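Local coordinates for protein methylenetetrahydrofolate--tRNA-(uracil-5-)-methyltransferase TrmFO (Thermus thermophilus, PDB 3G5S) that probably catalyses the folate- and FAD-dependent C5 methylation of uridine 54 in tRNA, making 5-methyluridine, at residues 370-375 with 417-422; 298-303 with 407-412; 56-61 with 70-75; 19-24 with 112-117. One frame throughout, in Å; residues are numbered along the deposited sequence. Where two conformers were deposited one is given.

Contact 1 of 4, residues 370-375 with 417-422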
loop_
_atom_site.group_PDB
_atom_site.type_symbol
_atom_site.label_atom_id
_atom_site.label_comp_id
_atom_site.label_asym_id
_atom_site.label_seq_id
_atom_site.Cartn_x
_atom_site.Cartn_y
_atom_site.Cartn_z
ATOM N N PRO A 370 7.283 14.328 -6.530
ATOM C CA PRO A 370 6.745 14.264 -7.893
ATOM C C PRO A 370 6.323 12.856 -8.315
ATOM O O PRO A 370 6.771 11.867 -7.733
ATOM C CB PRO A 370 7.918 14.735 -8.749
ATOM C CG PRO A 370 9.123 14.435 -7.940
ATOM C CD PRO A 370 8.731 14.592 -6.507
ATOM N N GLU A 371 5.482 12.787 -9.342
ATOM C CA GLU A 371 4.925 11.533 -9.850
ATOM C C GLU A 371 5.983 10.518 -10.293
ATOM O O GLU A 371 5.730 9.312 -10.274
ATOM C CB GLU A 371 3.962 11.819 -11.018
ATOM C CG GLU A 371 4.617 12.551 -12.191
ATOM C CD GLU A 371 3.719 12.665 -13.415
ATOM O OE1 GLU A 371 2.565 12.192 -13.357
ATOM O OE2 GLU A 371 4.173 13.224 -14.437
ATOM N N GLU A 372 7.153 11.003 -10.707
ATOM C CA GLU A 372 8.228 10.119 -11.164
ATOM C C GLU A 372 8.905 9.384 -10.020
ATOM O O GLU A 372 9.537 8.353 -10.243
ATOM C CB GLU A 372 9.293 10.891 -11.945
ATOM C CG GLU A 372 8.823 11.433 -13.273
ATOM C CD GLU A 372 7.890 12.620 -13.139
ATOM O OE1 GLU A 372 7.868 13.260 -12.061
ATOM O OE2 GLU A 372 7.186 12.918 -14.134
ATOM N N SER A 373 8.818 9.933 -8.812
ATOM C CA SER A 373 9.406 9.269 -7.662
ATOM C C SER A 373 8.451 8.200 -7.169
ATOM O O SER A 373 7.235 8.293 -7.366
ATOM C CB SER A 373 9.744 10.258 -6.547
ATOM O OG SER A 373 8.597 10.774 -5.911
HETATM N N MSE A 374 8.996 7.182 -6.523
HETATM C CA MSE A 374 8.140 6.119 -6.019
HETATM C C MSE A 374 7.260 6.623 -4.869
HETATM O O MSE A 374 6.068 6.314 -4.815
HETATM C CB MSE A 374 8.958 4.901 -5.600
HETATM C CG MSE A 374 8.126 3.679 -5.235
HETATM SE SE MSE A 374 6.897 3.106 -6.648
HETATM C CE MSE A 374 8.182 2.841 -8.074
ATOM N N LEU A 375 7.819 7.399 -3.947
ATOM C CA LEU A 375 6.979 7.932 -2.874
ATOM C C LEU A 375 5.889 8.830 -3.459
ATOM O O LEU A 375 4.733 8.770 -3.040
ATOM C CB LEU A 375 7.805 8.683 -1.829
ATOM C CG LEU A 375 6.973 9.299 -0.698
ATOM C CD1 LEU A 375 6.070 8.258 -0.024
ATOM C CD2 LEU A 375 7.879 9.969 0.316
ATOM N N TYR A 417 14.033 3.812 -12.425
ATOM C CA TYR A 417 14.766 3.983 -11.181
ATOM C C TYR A 417 15.622 5.244 -11.229
ATOM O O TYR A 417 15.560 6.087 -10.334
ATOM C CB TYR A 417 15.618 2.745 -10.910
ATOM C CG TYR A 417 16.483 2.795 -9.677
ATOM C CD1 TYR A 417 17.671 3.511 -9.670
ATOM C CD2 TYR A 417 16.134 2.085 -8.536
ATOM C CE1 TYR A 417 18.472 3.546 -8.553
ATOM C CE2 TYR A 417 16.935 2.107 -7.417
ATOM C CZ TYR A 417 18.095 2.844 -7.432
ATOM O OH TYR A 417 18.898 2.864 -6.317
ATOM N N ARG A 418 16.417 5.385 -12.283
ATOM C CA ARG A 418 17.297 6.542 -12.370
ATOM C C ARG A 418 16.517 7.840 -12.457
ATOM O O ARG A 418 16.854 8.825 -11.803
ATOM C CB ARG A 418 18.201 6.429 -13.589
ATOM C CG ARG A 418 19.271 5.401 -13.452
ATOM C CD ARG A 418 20.315 5.585 -14.530
ATOM N NE ARG A 418 21.352 4.570 -14.423
ATOM C CZ ARG A 418 22.631 4.781 -14.701
ATOM N NH1 ARG A 418 23.032 5.983 -15.098
ATOM N NH2 ARG A 418 23.508 3.792 -14.582
ATOM N N ARG A 419 15.479 7.842 -13.281
ATOM C CA ARG A 419 14.653 9.026 -13.449
ATOM C C ARG A 419 13.979 9.407 -12.134
ATOM O O ARG A 419 13.940 10.579 -11.750
ATOM C CB ARG A 419 13.603 8.770 -14.525
ATOM C CG ARG A 419 12.698 9.954 -14.818
ATOM C CD ARG A 419 11.551 9.555 -15.740
ATOM N NE ARG A 419 10.682 8.591 -15.076
ATOM C CZ ARG A 419 9.677 7.948 -15.659
ATOM N NH1 ARG A 419 9.396 8.159 -16.939
ATOM N NH2 ARG A 419 8.951 7.094 -14.954
ATOM N N GLY A 420 13.448 8.407 -11.442
ATOM C CA GLY A 420 12.711 8.654 -10.216
ATOM C C GLY A 420 13.596 9.151 -9.094
ATOM O O GLY A 420 13.225 10.066 -8.350
ATOM N N LEU A 421 14.768 8.542 -8.955
ATOM C CA LEU A 421 15.669 8.929 -7.886
ATOM C C LEU A 421 16.147 10.360 -8.103
ATOM O O LEU A 421 16.219 11.147 -7.156
ATOM C CB LEU A 421 16.839 7.955 -7.793
ATOM C CG LEU A 421 17.791 8.148 -6.614
ATOM C CD1 LEU A 421 17.035 8.131 -5.283
ATOM C CD2 LEU A 421 18.864 7.073 -6.645
ATOM N N GLU A 422 16.451 10.703 -9.353
ATOM C CA GLU A 422 16.853 12.061 -9.682
ATOM C C GLU A 422 15.738 13.060 -9.384
ATOM O O GLU A 422 15.985 14.132 -8.831
ATOM C CB GLU A 422 17.272 12.167 -11.155
ATOM C CG GLU A 422 17.630 13.591 -11.578
ATOM C CD GLU A 422 17.901 13.742 -13.069
ATOM O OE1 GLU A 422 18.116 12.724 -13.757
ATOM O OE2 GLU A 422 17.912 14.892 -13.553
HETATM O O HOH W 1 10.474 7.225 -12.554
#
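Arg-419 reaches across to Glu-372 with its aliphatic arm and the inner end of its guanidinium. NE lies 3.8 Å from Glu-372 CG, which sits over one face of the guanidinium. The two side chains cross at about a right angle, and the carboxylate is turned elsewhere, so no salt bridge forms. The guanidinium is instead held by backbone oxygens of Pro-401 and Pro-402. Water 1 lies at its edge, in plane. It accepts from Arg-419 NH2 at 2.8 Å and donates to Glu-372 O at 2.7 Å. Gly-420 comes next and makes the closest approach. Its CA is 3.2 Å from Glu-372 O and 4.2 Å from Ser-373 CA. With no side chain at Gly-420, the carbonyl of Glu-372 lies directly on the helix backbone. Gly-420 O also meets Ser-373 CB at 3.9 Å. Ser-373 is the N-cap of helix 374-384. Ser-373 OG (chi1 71°) is tucked back over its own backbone, where it donates to Pro-370 O at 2.8 Å and caps Gly-376 N. The type I turn 370-373, with the N-cap of helix 374-384, thus rests on helix 409-429, with helix 63-74 beside both and helix 343-361 against Leu-375.

Contact 2 of 4, residues 298-303 with 407-412. With EDO (1,2-ethanediol), chain H.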
loop_
_atom_site.group_PDB
_atom_site.type_symbol
_atom_site.label_atom_id
_atom_site.label_comp_id
_atom_site.label_asym_id
_atom_site.label_seq_id
_atom_site.Cartn_x
_atom_site.Cartn_y
_atom_site.Cartn_z
ATOM N N ASN A 298 0.152 -12.814 -20.905
ATOM C CA ASN A 298 1.437 -12.188 -20.616
ATOM C C ASN A 298 1.287 -10.979 -19.702
ATOM O O ASN A 298 2.095 -10.056 -19.726
ATOM C CB ASN A 298 2.136 -11.809 -21.917
ATOM C CG ASN A 298 2.491 -13.023 -22.741
ATOM O OD1 ASN A 298 3.420 -13.755 -22.409
ATOM N ND2 ASN A 298 1.736 -13.259 -23.807
ATOM N N ALA A 299 0.244 -10.994 -18.888
ATOM C CA ALA A 299 -0.022 -9.883 -17.992
ATOM C C ALA A 299 1.101 -9.696 -16.980
ATOM O O ALA A 299 1.668 -10.672 -16.479
ATOM C CB ALA A 299 -1.340 -10.092 -17.278
ATOM N N GLU A 300 1.408 -8.432 -16.694
ATOM C CA GLU A 300 2.354 -8.064 -15.648
ATOM C C GLU A 300 1.544 -7.681 -14.417
ATOM O O GLU A 300 0.807 -6.698 -14.424
ATOM C CB GLU A 300 3.228 -6.881 -16.085
ATOM C CG GLU A 300 4.201 -6.412 -15.007
ATOM C CD GLU A 300 5.072 -5.233 -15.436
ATOM O OE1 GLU A 300 5.330 -5.071 -16.648
ATOM O OE2 GLU A 300 5.513 -4.470 -14.549
ATOM N N ILE A 301 1.656 -8.480 -13.367
ATOM C CA ILE A 301 0.928 -8.218 -12.138
ATOM C C ILE A 301 1.739 -7.254 -11.299
ATOM O O ILE A 301 2.868 -7.563 -10.920
ATOM C CB ILE A 301 0.672 -9.514 -11.350
ATOM C CG1 ILE A 301 -0.232 -10.449 -12.156
ATOM C CG2 ILE A 301 0.061 -9.203 -9.991
ATOM C CD1 ILE A 301 0.148 -11.904 -12.051
ATOM N N VAL A 302 1.167 -6.085 -11.021
ATOM C CA VAL A 302 1.869 -5.070 -10.250
ATOM C C VAL A 302 1.468 -5.050 -8.775
ATOM O O VAL A 302 2.207 -4.517 -7.955
ATOM C CB VAL A 302 1.721 -3.664 -10.871
ATOM C CG1 VAL A 302 2.385 -3.612 -12.236
ATOM C CG2 VAL A 302 0.259 -3.262 -10.969
ATOM N N ARG A 303 0.320 -5.628 -8.434
ATOM C CA ARG A 303 -0.084 -5.716 -7.037
ATOM C C ARG A 303 -0.855 -7.016 -6.875
ATOM O O ARG A 303 -1.877 -7.207 -7.527
ATOM C CB ARG A 303 -0.951 -4.513 -6.648
ATOM C CG ARG A 303 -1.235 -4.399 -5.160
ATOM C CD ARG A 303 -2.457 -5.227 -4.694
ATOM N NE ARG A 303 -2.898 -4.698 -3.409
ATOM C CZ ARG A 303 -2.565 -5.177 -2.212
ATOM N NH1 ARG A 303 -1.846 -6.289 -2.092
ATOM N NH2 ARG A 303 -2.990 -4.543 -1.120
HETATM N N MSE A 407 12.568 -0.805 -25.406
HETATM C CA MSE A 407 13.529 -1.586 -24.642
HETATM C C MSE A 407 12.786 -2.599 -23.766
HETATM O O MSE A 407 11.584 -2.465 -23.515
HETATM C CB MSE A 407 14.407 -0.666 -23.787
HETATM C CG MSE A 407 13.653 0.029 -22.665
HETATM SE SE MSE A 407 14.604 1.475 -21.750
HETATM C CE MSE A 407 14.118 2.944 -22.892
ATOM N N GLY A 408 13.509 -3.607 -23.295
ATOM C CA GLY A 408 12.922 -4.638 -22.461
ATOM C C GLY A 408 12.515 -4.139 -21.087
ATOM O O GLY A 408 12.878 -3.037 -20.675
ATOM N N LYS A 409 11.761 -4.962 -20.366
ATOM C CA LYS A 409 11.251 -4.582 -19.054
ATOM C C LYS A 409 12.358 -4.244 -18.062
ATOM O O LYS A 409 12.252 -3.275 -17.319
ATOM C CB LYS A 409 10.383 -5.700 -18.480
ATOM C CG LYS A 409 9.062 -5.900 -19.193
ATOM C CD LYS A 409 8.295 -7.045 -18.550
ATOM C CE LYS A 409 6.806 -6.962 -18.827
ATOM N NZ LYS A 409 6.076 -8.059 -18.134
ATOM N N LYS A 410 13.413 -5.048 -18.041
ATOM C CA LYS A 410 14.523 -4.811 -17.130
ATOM C C LYS A 410 15.095 -3.414 -17.354
ATOM O O LYS A 410 15.334 -2.657 -16.412
ATOM C CB LYS A 410 15.608 -5.864 -17.342
ATOM C CG LYS A 410 16.857 -5.653 -16.508
ATOM C CD LYS A 410 17.888 -6.740 -16.772
ATOM C CE LYS A 410 19.150 -6.504 -15.959
ATOM N NZ LYS A 410 20.180 -7.548 -16.219
ATOM N N GLU A 411 15.305 -3.079 -18.621
ATOM C CA GLU A 411 15.858 -1.789 -18.990
ATOM C C GLU A 411 14.907 -0.646 -18.657
ATOM O O GLU A 411 15.337 0.382 -18.143
ATOM C CB GLU A 411 16.220 -1.776 -20.477
ATOM C CG GLU A 411 17.448 -2.622 -20.814
ATOM C CD GLU A 411 17.158 -4.112 -20.986
ATOM O OE1 GLU A 411 15.979 -4.518 -21.037
ATOM O OE2 GLU A 411 18.132 -4.886 -21.094
ATOM N N LYS A 412 13.617 -0.817 -18.941
ATOM C CA LYS A 412 12.649 0.226 -18.601
ATOM C C LYS A 412 12.637 0.490 -17.107
ATOM O O LYS A 412 12.562 1.637 -16.673
ATOM C CB LYS A 412 11.246 -0.112 -19.108
ATOM C CG LYS A 412 11.123 0.095 -20.599
ATOM C CD LYS A 412 9.694 0.088 -21.095
ATOM C CE LYS A 412 9.636 0.463 -22.571
ATOM N NZ LYS A 412 8.237 0.685 -23.018
HETATM C C1 EDO H . 7.916 -2.166 -17.062
HETATM O O1 EDO H . 6.719 -2.751 -17.588
HETATM C C2 EDO H . 7.663 -1.678 -15.641
HETATM O O2 EDO H . 7.471 -2.808 -14.781
#
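Lys-409 comes to the Glu-300 carboxylate from one side, its CE and NZ well off the carboxylate plane. A bound 1,2-ethanediol lies across the outer edge, close to that plane. Glu-300 OE1 lies 3.4 Å from Lys-409 NZ, a salt bridge, and 3.2 Å from Lys-409 CE. The lysine therefore touches the carboxylate with its last methylene as well as with its charge. The two side chains run past each other in opposite directions. This carries NZ of Lys-409 back along the glutamate chain, to 3.7 Å from Glu-300 CB. In Glu-300 CG stands opposite the backbone N (chi1 178°), and chi2 of 180° sends the carboxylate straight out toward the helix. The nearest CA atoms, those of Glu-300 and Lys-409, are 10.1 Å apart.

The diol O1 donates to Glu-300 OE1 at 2.9 Å, and its O2 donates to Glu-300 OE2 at 2.6 Å. It probably comes from the crystallisation liquor. Arg-413, one turn further along the helix, also hydrogen-bonds the diol and makes a long, weak ion pair with Glu-300 OE2. The two positive side chains would probably favour the charged form of the glutamate.

Lys-409 starts the first turn of helix 409-429. Glu-300 is held at the other side by backbone bonding to Leu-165 of strand 163-165. Nearby, Val-302 and Arg-303 both face Ile-163 in a classic beta bulge. A surface ion pair thus links the chain at the start of the bulged outermost strand 301-303 of the six-stranded antiparallel sheet to the beginning of a long C-terminal helix.

Contact 3 of 4, residues 56-61 with 70-75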
loop_
_atom_site.group_PDB
_atom_site.type_symbol
_atom_site.label_atom_id
_atom_site.label_comp_id
_atom_site.label_asym_id
_atom_site.label_seq_id
_atom_site.Cartn_x
_atom_site.Cartn_y
_atom_site.Cartn_z
ATOM N N GLY A 56 12.281 -5.499 1.174
ATOM C CA GLY A 56 12.067 -5.522 -0.262
ATOM C C GLY A 56 13.349 -5.664 -1.061
ATOM O O GLY A 56 14.445 -5.435 -0.550
ATOM N N GLY A 57 13.209 -6.040 -2.329
ATOM C CA GLY A 57 14.348 -6.164 -3.222
ATOM C C GLY A 57 15.076 -4.845 -3.424
ATOM O O GLY A 57 14.449 -3.795 -3.552
ATOM N N GLU A 58 16.403 -4.908 -3.471
ATOM C CA GLU A 58 17.251 -3.716 -3.547
ATOM C C GLU A 58 17.585 -3.275 -4.964
ATOM O O GLU A 58 18.014 -2.140 -5.183
ATOM C CB GLU A 58 18.589 -3.989 -2.864
ATOM C CG GLU A 58 18.565 -4.053 -1.365
ATOM C CD GLU A 58 19.963 -3.905 -0.802
ATOM O OE1 GLU A 58 20.733 -4.890 -0.833
ATOM O OE2 GLU A 58 20.302 -2.793 -0.354
ATOM N N GLY A 59 17.432 -4.181 -5.920
ATOM C CA GLY A 59 17.889 -3.918 -7.272
ATOM C C GLY A 59 17.280 -2.692 -7.936
ATOM O O GLY A 59 16.199 -2.237 -7.561
ATOM N N GLU A 60 17.981 -2.163 -8.936
ATOM C CA GLU A 60 17.503 -1.016 -9.710
ATOM C C GLU A 60 16.312 -1.378 -10.584
ATOM O O GLU A 60 15.711 -0.513 -11.229
ATOM C CB GLU A 60 18.611 -0.459 -10.596
ATOM C CG GLU A 60 19.654 0.341 -9.857
ATOM C CD GLU A 60 20.797 0.753 -10.756
ATOM O OE1 GLU A 60 20.703 0.516 -11.979
ATOM O OE2 GLU A 60 21.792 1.301 -10.240
ATOM N N THR A 61 15.979 -2.661 -10.614
ATOM C CA THR A 61 14.787 -3.100 -11.322
ATOM C C THR A 61 13.588 -3.254 -10.386
ATOM O O THR A 61 12.507 -3.635 -10.834
ATOM C CB THR A 61 15.011 -4.442 -12.022
ATOM O OG1 THR A 61 15.330 -5.429 -11.039
ATOM C CG2 THR A 61 16.145 -4.339 -13.029
ATOM N N GLU A 70 15.313 6.413 -2.346
ATOM C CA GLU A 70 14.714 7.709 -2.053
ATOM C C GLU A 70 14.771 7.992 -0.565
ATOM O O GLU A 70 15.109 9.092 -0.144
ATOM C CB GLU A 70 13.255 7.743 -2.531
ATOM C CG GLU A 70 13.112 7.743 -4.041
ATOM C CD GLU A 70 11.677 7.622 -4.542
ATOM O OE1 GLU A 70 10.716 7.479 -3.737
ATOM O OE2 GLU A 70 11.523 7.660 -5.790
HETATM N N MSE A 71 14.415 7.001 0.240
HETATM C CA MSE A 71 14.392 7.202 1.681
HETATM C C MSE A 71 15.795 7.428 2.262
HETATM O O MSE A 71 15.944 8.199 3.207
HETATM C CB MSE A 71 13.621 6.077 2.366
HETATM C CG MSE A 71 12.109 6.197 2.151
HETATM SE SE MSE A 71 11.379 7.890 2.838
HETATM C CE MSE A 71 11.403 8.894 1.172
ATOM N N ARG A 72 16.827 6.795 1.697
ATOM C CA ARG A 72 18.186 7.134 2.106
ATOM C C ARG A 72 18.492 8.590 1.795
ATOM O O ARG A 72 19.075 9.297 2.616
ATOM C CB ARG A 72 19.221 6.252 1.416
ATOM C CG ARG A 72 19.237 4.817 1.883
ATOM C CD ARG A 72 20.518 4.109 1.433
ATOM N NE ARG A 72 20.497 2.705 1.814
ATOM C CZ ARG A 72 20.027 1.724 1.052
ATOM N NH1 ARG A 72 19.576 1.978 -0.174
ATOM N NH2 ARG A 72 20.017 0.486 1.522
ATOM N N ARG A 73 18.130 9.035 0.598
ATOM C CA ARG A 73 18.398 10.412 0.214
ATOM C C ARG A 73 17.682 11.370 1.158
ATOM O O ARG A 73 18.191 12.451 1.442
ATOM C CB ARG A 73 17.976 10.668 -1.235
ATOM C CG ARG A 73 18.696 9.826 -2.286
ATOM C CD ARG A 73 20.042 10.391 -2.680
ATOM N NE ARG A 73 20.732 9.576 -3.687
ATOM C CZ ARG A 73 20.811 9.878 -4.982
ATOM N NH1 ARG A 73 20.229 10.974 -5.449
ATOM N NH2 ARG A 73 21.476 9.085 -5.814
ATOM N N ALA A 74 16.505 10.969 1.639
ATOM C CA ALA A 74 15.728 11.794 2.555
ATOM C C ALA A 74 16.277 11.795 3.982
ATOM O O ALA A 74 15.850 12.601 4.797
ATOM C CB ALA A 74 14.269 11.346 2.557
ATOM N N GLY A 75 17.201 10.889 4.297
ATOM C CA GLY A 75 17.714 10.777 5.654
ATOM C C GLY A 75 16.820 9.987 6.603
ATOM O O GLY A 75 16.793 10.237 7.806
HETATM O O HOH W 2 18.699 -0.680 -0.859
#
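The backbones stay well apart, with 11.8 Å between the nearest CA atoms, those of Glu-58 and Glu-70. Two long side chains bridge the gap. Glu-58 OE2 and Arg-72 NH2 form a long salt bridge at 3.8 Å. The side chains cross at about a right angle, and the carboxylate and guanidinium planes are 54° apart, so the two groups do not pair side by side. Water 2 completes the link. It lies in plane at the guanidinium edge, where it accepts from Arg-72 NH1 at 2.9 Å, and it lies 2.7 Å from Glu-58 OE2, to which it can donate. Arg-72 reaches this water through a chain extended from CG to NE (chi3 -177°). Each charge has a stronger partner elsewhere. Glu-58 OE2 also pairs with Arg-86, and Arg-72 NH2 with Asp-83. The result is a chain of alternating charges at the surface, in which the direct bond between Glu-58 and Arg-72 is a weak link. The contact joins the loop just after edge strand 54-57, paired with strand 92-95, to the last turn of helix 63-74. Helix 77-84 flanks Arg-72, and helices 343-361 and 409-429 also pack on helix 63-74, both touching Met-71.

Contact 4 of 4, residues 19-24 with 112-117. With EDO (1,2-ethanediol), chain I.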
loop_
_atom_site.group_PDB
_atom_site.type_symbol
_atom_site.label_atom_id
_atom_site.label_comp_id
_atom_site.label_asym_id
_atom_site.label_seq_id
_atom_site.Cartn_x
_atom_site.Cartn_y
_atom_site.Cartn_z
ATOM N N THR A 19 11.206 12.823 11.527
ATOM C CA THR A 19 11.181 13.927 10.580
ATOM C C THR A 19 10.881 15.249 11.291
ATOM O O THR A 19 11.546 16.265 11.068
ATOM C CB THR A 19 10.147 13.669 9.468
ATOM O OG1 THR A 19 10.350 12.365 8.909
ATOM C CG2 THR A 19 10.276 14.700 8.363
ATOM N N LEU A 20 9.874 15.223 12.156
ATOM C CA LEU A 20 9.543 16.382 12.963
ATOM C C LEU A 20 10.744 16.828 13.802
ATOM O O LEU A 20 11.099 18.010 13.823
ATOM C CB LEU A 20 8.352 16.041 13.850
ATOM C CG LEU A 20 6.998 16.061 13.138
ATOM C CD1 LEU A 20 6.056 15.001 13.692
ATOM C CD2 LEU A 20 6.372 17.435 13.248
ATOM N N LEU A 21 11.369 15.878 14.487
ATOM C CA LEU A 21 12.490 16.187 15.365
ATOM C C LEU A 21 13.658 16.799 14.592
ATOM O O LEU A 21 14.288 17.751 15.057
ATOM C CB LEU A 21 12.932 14.936 16.127
ATOM C CG LEU A 21 11.880 14.343 17.069
ATOM C CD1 LEU A 21 12.288 12.955 17.539
ATOM C CD2 LEU A 21 11.631 15.268 18.259
ATOM N N ARG A 22 13.940 16.249 13.410
ATOM C CA ARG A 22 15.026 16.738 12.554
ATOM C C ARG A 22 14.815 18.188 12.155
ATOM O O ARG A 22 15.779 18.929 11.945
ATOM C CB ARG A 22 15.155 15.893 11.272
ATOM C CG ARG A 22 15.547 14.446 11.493
ATOM C CD ARG A 22 16.088 13.818 10.230
ATOM N NE ARG A 22 15.093 13.269 9.307
ATOM C CZ ARG A 22 15.228 13.316 7.980
ATOM N NH1 ARG A 22 16.265 13.942 7.453
ATOM N NH2 ARG A 22 14.320 12.782 7.181
ATOM N N LEU A 23 13.550 18.570 12.012
ATOM C CA LEU A 23 13.190 19.933 11.647
ATOM C C LEU A 23 12.994 20.833 12.871
ATOM O O LEU A 23 12.544 21.972 12.749
ATOM C CB LEU A 23 11.950 19.933 10.746
ATOM C CG LEU A 23 12.217 19.344 9.352
ATOM C CD1 LEU A 23 10.907 19.078 8.635
ATOM C CD2 LEU A 23 13.116 20.250 8.526
ATOM N N GLY A 24 13.355 20.324 14.045
ATOM C CA GLY A 24 13.300 21.111 15.267
ATOM C C GLY A 24 11.916 21.299 15.866
ATOM O O GLY A 24 11.699 22.230 16.644
ATOM N N PRO A 112 16.250 15.230 22.538
ATOM C CA PRO A 112 15.801 16.200 23.549
ATOM C C PRO A 112 14.382 16.712 23.324
ATOM O O PRO A 112 13.758 17.198 24.267
ATOM C CB PRO A 112 16.778 17.372 23.383
ATOM C CG PRO A 112 17.946 16.823 22.639
ATOM C CD PRO A 112 17.412 15.720 21.773
ATOM N N LEU A 113 13.890 16.628 22.095
ATOM C CA LEU A 113 12.581 17.185 21.773
ATOM C C LEU A 113 11.458 16.150 21.704
ATOM O O LEU A 113 10.328 16.489 21.351
ATOM C CB LEU A 113 12.644 17.995 20.476
ATOM C CG LEU A 113 13.611 19.184 20.442
ATOM C CD1 LEU A 113 13.517 19.910 19.106
ATOM C CD2 LEU A 113 13.374 20.156 21.592
ATOM N N LEU A 114 11.758 14.904 22.061
ATOM C CA LEU A 114 10.758 13.839 22.033
ATOM C C LEU A 114 10.257 13.461 23.422
ATOM O O LEU A 114 11.043 13.096 24.294
ATOM C CB LEU A 114 11.315 12.584 21.356
ATOM C CG LEU A 114 10.310 11.425 21.330
ATOM C CD1 LEU A 114 9.167 11.750 20.394
ATOM C CD2 LEU A 114 10.959 10.115 20.938
ATOM N N GLU A 115 8.945 13.555 23.610
ATOM C CA GLU A 115 8.279 12.998 24.783
ATOM C C GLU A 115 7.519 11.749 24.360
ATOM O O GLU A 115 6.757 11.778 23.392
ATOM C CB GLU A 115 7.301 13.998 25.399
ATOM C CG GLU A 115 6.571 13.429 26.616
ATOM C CD GLU A 115 5.392 14.274 27.085
ATOM O OE1 GLU A 115 4.804 13.934 28.133
ATOM O OE2 GLU A 115 5.042 15.264 26.412
ATOM N N VAL A 116 7.741 10.656 25.080
ATOM C CA VAL A 116 7.028 9.413 24.846
ATOM C C VAL A 116 5.919 9.272 25.878
ATOM O O VAL A 116 6.161 9.429 27.073
ATOM C CB VAL A 116 7.969 8.202 24.965
ATOM C CG1 VAL A 116 7.206 6.907 24.755
ATOM C CG2 VAL A 116 9.108 8.314 23.963
ATOM N N VAL A 117 4.710 8.983 25.408
ATOM C CA VAL A 117 3.576 8.738 26.284
ATOM C C VAL A 117 3.094 7.311 26.054
ATOM O O VAL A 117 2.640 6.969 24.953
ATOM C CB VAL A 117 2.435 9.733 26.007
ATOM C CG1 VAL A 117 1.261 9.468 26.934
ATOM C CG2 VAL A 117 2.923 11.170 26.164
HETATM C C1 EDO I . 11.966 24.880 14.784
HETATM O O1 EDO I . 12.865 24.698 15.881
HETATM C C2 EDO I . 10.652 25.428 15.320
HETATM O O2 EDO I . 10.891 26.620 16.077
#
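Leu-21 inserts its two methyl groups against the chain at Leu-113 and Leu-114. Leu-21 CD2 lies 3.6 Å from Leu-113 C and 3.7 Å from Leu-113 CB. Leu-21 CD1 meets Leu-114 CB at 4.0 Å. One branch thus rests on the backbone just before the strand, and the other on the root of the next side chain. In Leu-21 CG lies opposite the carbonyl carbon (chi1 -63°), which turns the fork toward the strand. Leu-113 answers with its own CD1, 3.8 Å from Gly-24 O. Gly-24 O also accepts from O1 of a bound 1,2-ethanediol at 2.8 Å, probably from the crystallisation liquor.

Further out, the helix end sets these groups in place. Gly-24, with positive phi, is the C-prime residue of a Schellman motif. Gly-24 N bonds to Leu-21 O at 2.9 Å, and Val-25 N bonds to Leu-20 O. Leu-113 and Glu-115 are held by backbone bonds to Val-27 of strand 27-30, and Leu-114 packs on Val-27 and Leu-29. His-111 lies against Leu-21.

Strand 114-117 is an outermost strand of the five-stranded parallel sheet. Helix 11-22 follows the glycine-rich turn Gly-8 to Gly-13, predicted to bind FAD. Packing of this helix against the sheet is characteristic of the Rossmann-type dinucleotide-binding fold. The contact lies at the C-terminal end of the helix, with the side chain of Leu-114 about 13 Å from the bound FAD.

Overall arrangement
Contacts 1 and 4 are partly buried and rest on close packing. In contact 1 backbone meets backbone at a glycine, and in contact 4 leucines join a helix to a sheet edge. Contacts 2 and 3 are surface ion pairs across wide backbone gaps; in contact 2 a diol also binds the carboxylate, and in contact 3 a water spans the pair. Contacts 1 and 2 share helix 409-429, with centres 17 Å apart. Contact 3 touches contact 1 where Glu-70 accepts from the backbone N of Met-374 and Leu-375. It touches contact 4 where Arg-22 reaches Ala-74 O. Contacts 2 and 4 lie on opposite sides of the chain's centre, about 41 Å apart between centres.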